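PDB 6NKD: spore germination lipase LipC from Metagenome, which probably hydrolyses lipid ester bonds as a GDSL-family lipase and probably takes part in spore germination. Local coordinates for residues R28-M33 with E39-I44; F64-V69 with R119-E124. All coordinates share one frame; numbering follows the deposited sequence.

Interaction 1 and interaction 2 come one after the other along the chain, the first closing before the second opens, and their centres lie about 20 Å apart. Interaction 1 sets helix 25-37 against strand 41-47, an outermost strand of the five-stranded parallel sheet. Interaction 2 joins helices 63-71 and 98-122 to each other on the other side of that sheet. The edge strand separates them: Leu43 faces helix 25-37, while its neighbour Ile44 meets helix 63-71, its CD1 3.5 Å from Gln68 OE1. Both lie in one SGNH-hydrolase domain, away from the annotated active-site residues, and both reach the second subunit, where Arg31 meets Glu67 and Gln68 of that copy.

Interaction 1 (R28-M33 with E39-I44); sequences RYKRKM and EEVSLI. With SO4 (sulfate ion), chain D.
Lys30 of helix 25-37 packs on Val41 and Leu43 of strand 41-47, and Met33 on Val41, in the returning half of a beta-alpha-beta crossover from strand 3-9 in the SGNH-hydrolase sheet. The helix and strand segments run nearly antiparallel, at 162°, with axes 9.1 Å apart. From CB, the Lys30 chain leaves with CG anti to the backbone N (chi1 155°), which lays CG 4.1 Å from Val41 CG1. Next, CD rests 3.7 Å from Leu43 CB. A bend at chi4 then turns NZ to the strand, where it donates to Val41 O at 2.7 Å. The same ammonium forms a salt bridge with Glu34, which also accepts from Val41 N, and a weak bond to a sulfate ion. With an alanine here the ammonium is gone, and Glu34 would probably lose its charge partner and Val41 O this donor. Beyond the lysine, Met33, a selenomethionine, crosses Val41 at about a right angle, SE being 3.9 Å from CG2. Its CE sits over the rim of one face of the Tyr29 ring. The sulfate, also bonded by Gln68 of the second subunit, lies at the Arg31 guanidinium edge, NE donating weakly to O2 and NH2 to O4 at 2.9 Å.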
loop_
_atom_site.group_PDB
_atom_site.type_symbol
_atom_site.label_atom_id
_atom_site.label_comp_id
_atom_site.label_asym_id
_atom_site.label_seq_id
_atom_site.Cartn_x
_atom_site.Cartn_y
_atom_site.Cartn_z
ATOM N N ARG A 28 -1.304 20.073 4.330
ATOM C CA ARG A 28 -1.498 21.367 3.684
ATOM C C ARG A 28 -1.995 22.399 4.687
ATOM O O ARG A 28 -1.641 23.580 4.602
ATOM C CB ARG A 28 -2.474 21.232 2.516
ATOM C CG ARG A 28 -1.995 20.301 1.418
ATOM C CD ARG A 28 -3.113 19.963 0.445
ATOM N NE ARG A 28 -2.755 18.846 -0.423
ATOM C CZ ARG A 28 -2.275 18.979 -1.654
ATOM N NH1 ARG A 28 -1.973 17.903 -2.372
ATOM N NH2 ARG A 28 -2.101 20.186 -2.173
ATOM N N TYR A 29 -2.816 21.969 5.649
ATOM C CA TYR A 29 -3.246 22.862 6.719
ATOM C C TYR A 29 -2.106 23.159 7.682
ATOM O O TYR A 29 -2.052 24.250 8.261
ATOM C CB TYR A 29 -4.440 22.248 7.456
ATOM C CG TYR A 29 -4.963 23.046 8.633
ATOM C CD1 TYR A 29 -5.133 24.422 8.551
ATOM C CD2 TYR A 29 -5.317 22.413 9.818
ATOM C CE1 TYR A 29 -5.620 25.148 9.625
ATOM C CE2 TYR A 29 -5.808 23.128 10.894
ATOM C CZ TYR A 29 -5.958 24.495 10.793
ATOM O OH TYR A 29 -6.447 25.208 11.864
ATOM N N LYS A 30 -1.185 22.209 7.861
ATOM C CA LYS A 30 -0.026 22.455 8.711
ATOM C C LYS A 30 0.891 23.510 8.103
ATOM O O LYS A 30 1.406 24.379 8.817
ATOM C CB LYS A 30 0.731 21.149 8.951
ATOM C CG LYS A 30 2.207 21.320 9.284
ATOM C CD LYS A 30 2.862 19.976 9.564
ATOM C CE LYS A 30 4.338 19.987 9.204
ATOM N NZ LYS A 30 5.085 21.052 9.923
ATOM N N ARG A 31 1.098 23.457 6.785
ATOM C CA ARG A 31 1.963 24.436 6.136
ATOM C C ARG A 31 1.363 25.834 6.199
ATOM O O ARG A 31 2.079 26.814 6.434
ATOM C CB ARG A 31 2.226 24.024 4.687
ATOM C CG ARG A 31 2.977 25.063 3.873
ATOM C CD ARG A 31 3.476 24.483 2.561
ATOM N NE ARG A 31 4.470 23.436 2.777
ATOM C CZ ARG A 31 5.142 22.831 1.804
ATOM N NH1 ARG A 31 4.928 23.170 0.539
ATOM N NH2 ARG A 31 6.029 21.889 2.093
ATOM N N LYS A 32 0.048 25.948 5.996
ATOM C CA LYS A 32 -0.598 27.252 6.077
ATOM C C LYS A 32 -0.650 27.761 7.511
ATOM O O LYS A 32 -0.602 28.975 7.738
ATOM C CB LYS A 32 -2.005 27.177 5.485
ATOM C CG LYS A 32 -2.030 26.707 4.045
ATOM C CD LYS A 32 -3.437 26.683 3.488
ATOM C CE LYS A 32 -3.444 26.073 2.101
ATOM N NZ LYS A 32 -4.156 26.938 1.126
HETATM N N MSE A 33 -0.743 26.857 8.480
HETATM C CA MSE A 33 -0.719 27.225 9.890
HETATM C C MSE A 33 0.617 27.864 10.242
HETATM O O MSE A 33 0.666 28.868 10.951
HETATM C CB MSE A 33 -0.971 26.000 10.768
HETATM C CG MSE A 33 -1.139 26.307 12.243
HETATM SE SE MSE A 33 -1.233 24.678 13.306
HETATM C CE MSE A 33 -2.667 23.772 12.349
ATOM N N GLU A 39 5.546 30.306 12.715
ATOM C CA GLU A 39 6.102 29.402 13.711
ATOM C C GLU A 39 6.015 27.976 13.187
ATOM O O GLU A 39 4.991 27.578 12.626
ATOM C CB GLU A 39 5.363 29.532 15.049
ATOM C CG GLU A 39 5.946 28.691 16.171
ATOM C CD GLU A 39 5.354 29.040 17.524
ATOM O OE1 GLU A 39 4.587 30.022 17.602
ATOM O OE2 GLU A 39 5.659 28.334 18.507
ATOM N N GLU A 40 7.096 27.220 13.368
ATOM C CA GLU A 40 7.117 25.827 12.945
ATOM C C GLU A 40 6.076 25.023 13.718
ATOM O O GLU A 40 5.726 25.348 14.856
ATOM C CB GLU A 40 8.509 25.225 13.157
ATOM C CG GLU A 40 9.640 25.966 12.453
ATOM C CD GLU A 40 10.037 25.325 11.134
ATOM O OE1 GLU A 40 9.146 25.070 10.296
ATOM O OE2 GLU A 40 11.244 25.068 10.941
ATOM N N VAL A 41 5.577 23.963 13.088
ATOM C CA VAL A 41 4.513 23.142 13.652
ATOM C C VAL A 41 4.939 21.682 13.608
ATOM O O VAL A 41 5.400 21.195 12.569
ATOM C CB VAL A 41 3.180 23.339 12.901
ATOM C CG1 VAL A 41 2.174 22.267 13.299
ATOM C CG2 VAL A 41 2.618 24.726 13.175
ATOM N N SER A 42 4.793 20.990 14.736
ATOM C CA SER A 42 4.991 19.549 14.798
ATOM C C SER A 42 3.648 18.853 14.624
ATOM O O SER A 42 2.651 19.255 15.233
ATOM C CB SER A 42 5.633 19.143 16.124
ATOM O OG SER A 42 5.809 17.738 16.192
ATOM N N LEU A 43 3.624 17.814 13.795
ATOM C CA LEU A 43 2.392 17.135 13.417
ATOM C C LEU A 43 2.423 15.688 13.885
ATOM O O LEU A 43 3.414 14.981 13.673
ATOM C CB LEU A 43 2.180 17.194 11.902
ATOM C CG LEU A 43 1.060 16.324 11.324
ATOM C CD1 LEU A 43 -0.286 16.698 11.926
ATOM C CD2 LEU A 43 1.025 16.429 9.805
ATOM N N ILE A 44 1.336 15.255 14.518
ATOM C CA ILE A 44 1.112 13.858 14.871
ATOM C C ILE A 44 -0.260 13.463 14.341
ATOM O O ILE A 44 -1.231 14.211 14.499
ATOM C CB ILE A 44 1.199 13.621 16.394
ATOM C CG1 ILE A 44 2.530 14.135 16.955
ATOM C CG2 ILE A 44 1.040 12.149 16.708
ATOM C CD1 ILE A 44 2.454 15.525 17.559
HETATM S S SO4 D . 6.266 21.969 5.853
HETATM O O1 SO4 D . 6.705 21.296 7.073
HETATM O O2 SO4 D . 4.948 21.469 5.474
HETATM O O3 SO4 D . 6.189 23.408 6.089
HETATM O O4 SO4 D . 7.216 21.704 4.777
#

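Interaction 2 (F64-V69 with R119-E124); sequences FIMEQV and REIKGE
Ile121 of helix 98-122 meets Met66, a selenomethionine, and Val69 of helix 63-71, one turn apart. Met66 CG lies 3.6 Å from both CG1 and CD1 of Ile121. The Met66 chain bends at chi3 (87°), which folds CE back to 3.7 Å from Ile121 CG2, so the two side chains touch along most of their length. On the other turn, Val69 CG1 approaches Ile121 CD1 at 4.1 Å, the two side chains crossing at about a right angle. No hydrogen bond spans the two segments; the join is apolar, burying 240 Å² in all. In the alpha/beta/alpha SGNH-hydrolase fold, helix 63-71 is laid on the parallel sheet through Ile65 and Gln68, which touch Phe46 on strand 41-47, and helix 98-122 packs beside it. Lys122 borders the apolar patch, with CE 3.4 Å from Val69 O. Its NZ goes on to a weak hydrogen bond with Ala72 O and a long, weak ion pair with Asp126. Behind Lys122, Gly123 is the first residue to leave helical angles, though its N still bonds Arg119 O at 2.7 Å. Its phi is positive, 99°, at backbone angles where a side chain would collide with the preceding carbonyl O.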
loop_
_atom_site.group_PDB
_atom_site.type_symbol
_atom_site.label_atom_id
_atom_site.label_comp_id
_atom_site.label_asym_id
_atom_site.label_seq_id
_atom_site.Cartn_x
_atom_site.Cartn_y
_atom_site.Cartn_z
ATOM N N PHE A 64 -0.626 7.124 25.151
ATOM C CA PHE A 64 0.191 7.856 24.189
ATOM C C PHE A 64 -0.638 8.870 23.412
ATOM O O PHE A 64 -0.148 9.955 23.077
ATOM C CB PHE A 64 0.881 6.882 23.234
ATOM C CG PHE A 64 1.728 7.556 22.192
ATOM C CD1 PHE A 64 2.820 8.324 22.560
ATOM C CD2 PHE A 64 1.438 7.414 20.846
ATOM C CE1 PHE A 64 3.604 8.943 21.604
ATOM C CE2 PHE A 64 2.218 8.031 19.885
ATOM C CZ PHE A 64 3.303 8.796 20.266
ATOM N N ILE A 65 -1.895 8.538 23.116
ATOM C CA ILE A 65 -2.750 9.472 22.394
ATOM C C ILE A 65 -3.154 10.633 23.296
ATOM O O ILE A 65 -3.257 11.779 22.846
ATOM C CB ILE A 65 -3.973 8.738 21.816
ATOM C CG1 ILE A 65 -3.514 7.605 20.896
ATOM C CG2 ILE A 65 -4.876 9.704 21.063
ATOM C CD1 ILE A 65 -4.640 6.904 20.171
HETATM N N MSE A 66 -3.371 10.363 24.579
HETATM C CA MSE A 66 -3.706 11.422 25.522
HETATM C C MSE A 66 -2.534 12.379 25.693
HETATM O O MSE A 66 -2.725 13.571 25.928
HETATM C CB MSE A 66 -4.110 10.844 26.878
HETATM C CG MSE A 66 -5.462 11.337 27.349
HETATM SE SE MSE A 66 -5.878 10.916 29.203
HETATM C CE MSE A 66 -5.056 12.465 30.056
ATOM N N GLU A 67 -1.320 11.839 25.575
ATOM C CA GLU A 67 -0.126 12.677 25.625
ATOM C C GLU A 67 -0.138 13.709 24.505
ATOM O O GLU A 67 0.057 14.907 24.745
ATOM C CB GLU A 67 1.129 11.805 25.541
ATOM C CG GLU A 67 1.472 11.061 26.821
ATOM C CD GLU A 67 2.379 11.862 27.732
ATOM O OE1 GLU A 67 2.933 12.881 27.271
ATOM O OE2 GLU A 67 2.541 11.472 28.909
ATOM N N GLN A 68 -0.380 13.262 23.270
ATOM C CA GLN A 68 -0.320 14.170 22.130
ATOM C C GLN A 68 -1.525 15.100 22.079
ATOM O O GLN A 68 -1.423 16.211 21.546
ATOM C CB GLN A 68 -0.206 13.372 20.832
ATOM C CG GLN A 68 0.907 12.339 20.844
ATOM C CD GLN A 68 2.259 12.941 21.177
ATOM O OE1 GLN A 68 2.624 14.000 20.664
ATOM N NE2 GLN A 68 3.008 12.269 22.044
ATOM N N VAL A 69 -2.669 14.670 22.616
ATOM C CA VAL A 69 -3.838 15.543 22.649
ATOM C C VAL A 69 -3.653 16.643 23.687
ATOM O O VAL A 69 -4.028 17.800 23.460
ATOM C CB VAL A 69 -5.112 14.719 22.909
ATOM C CG1 VAL A 69 -6.291 15.630 23.222
ATOM C CG2 VAL A 69 -5.426 13.840 21.708
ATOM N N ARG A 119 -11.414 18.366 26.864
ATOM C CA ARG A 119 -11.289 19.314 27.967
ATOM C C ARG A 119 -11.021 18.603 29.288
ATOM O O ARG A 119 -10.367 19.170 30.171
ATOM C CB ARG A 119 -12.541 20.186 28.065
ATOM C CG ARG A 119 -13.849 19.427 27.981
ATOM C CD ARG A 119 -14.804 20.123 27.026
ATOM N NE ARG A 119 -14.184 20.335 25.721
ATOM C CZ ARG A 119 -14.794 20.893 24.681
ATOM N NH1 ARG A 119 -16.053 21.298 24.783
ATOM N NH2 ARG A 119 -14.144 21.044 23.535
ATOM N N GLU A 120 -11.511 17.370 29.445
ATOM C CA GLU A 120 -11.144 16.581 30.616
ATOM C C GLU A 120 -9.668 16.208 30.596
ATOM O O GLU A 120 -9.051 16.062 31.658
ATOM C CB GLU A 120 -12.001 15.318 30.700
ATOM C CG GLU A 120 -13.406 15.546 31.229
ATOM C CD GLU A 120 -14.185 14.253 31.376
ATOM O OE1 GLU A 120 -13.652 13.190 30.991
ATOM O OE2 GLU A 120 -15.328 14.298 31.878
ATOM N N ILE A 121 -9.090 16.048 29.406
ATOM C CA ILE A 121 -7.667 15.742 29.300
ATOM C C ILE A 121 -6.831 16.968 29.638
ATOM O O ILE A 121 -5.846 16.882 30.380
ATOM C CB ILE A 121 -7.345 15.207 27.893
ATOM C CG1 ILE A 121 -7.979 13.831 27.686
ATOM C CG2 ILE A 121 -5.841 15.149 27.672
ATOM C CD1 ILE A 121 -8.118 13.441 26.228
ATOM N N LYS A 122 -7.211 18.131 29.106
ATOM C CA LYS A 122 -6.418 19.336 29.315
ATOM C C LYS A 122 -6.734 19.997 30.651
ATOM O O LYS A 122 -5.820 20.403 31.375
ATOM C CB LYS A 122 -6.641 20.314 28.162
ATOM C CG LYS A 122 -5.971 19.886 26.869
ATOM C CD LYS A 122 -6.151 20.923 25.778
ATOM C CE LYS A 122 -5.066 20.789 24.725
ATOM N NZ LYS A 122 -3.724 21.118 25.279
ATOM N N GLY A 123 -8.014 20.114 30.992
ATOM C CA GLY A 123 -8.397 20.717 32.253
ATOM C C GLY A 123 -8.805 22.169 32.128
ATOM O O GLY A 123 -9.301 22.598 31.081
ATOM N N GLU A 124 -8.594 22.941 33.192
ATOM C CA GLU A 124 -8.996 24.339 33.235
ATOM C C GLU A 124 -7.828 25.300 33.057
ATOM O O GLU A 124 -8.058 26.488 32.804
ATOM C CB GLU A 124 -9.708 24.647 34.559
ATOM C CG GLU A 124 -10.873 23.717 34.893
ATOM C CD GLU A 124 -10.423 22.386 35.473
ATOM O OE1 GLU A 124 -11.284 21.505 35.683
ATOM O OE2 GLU A 124 -9.209 22.220 35.715
#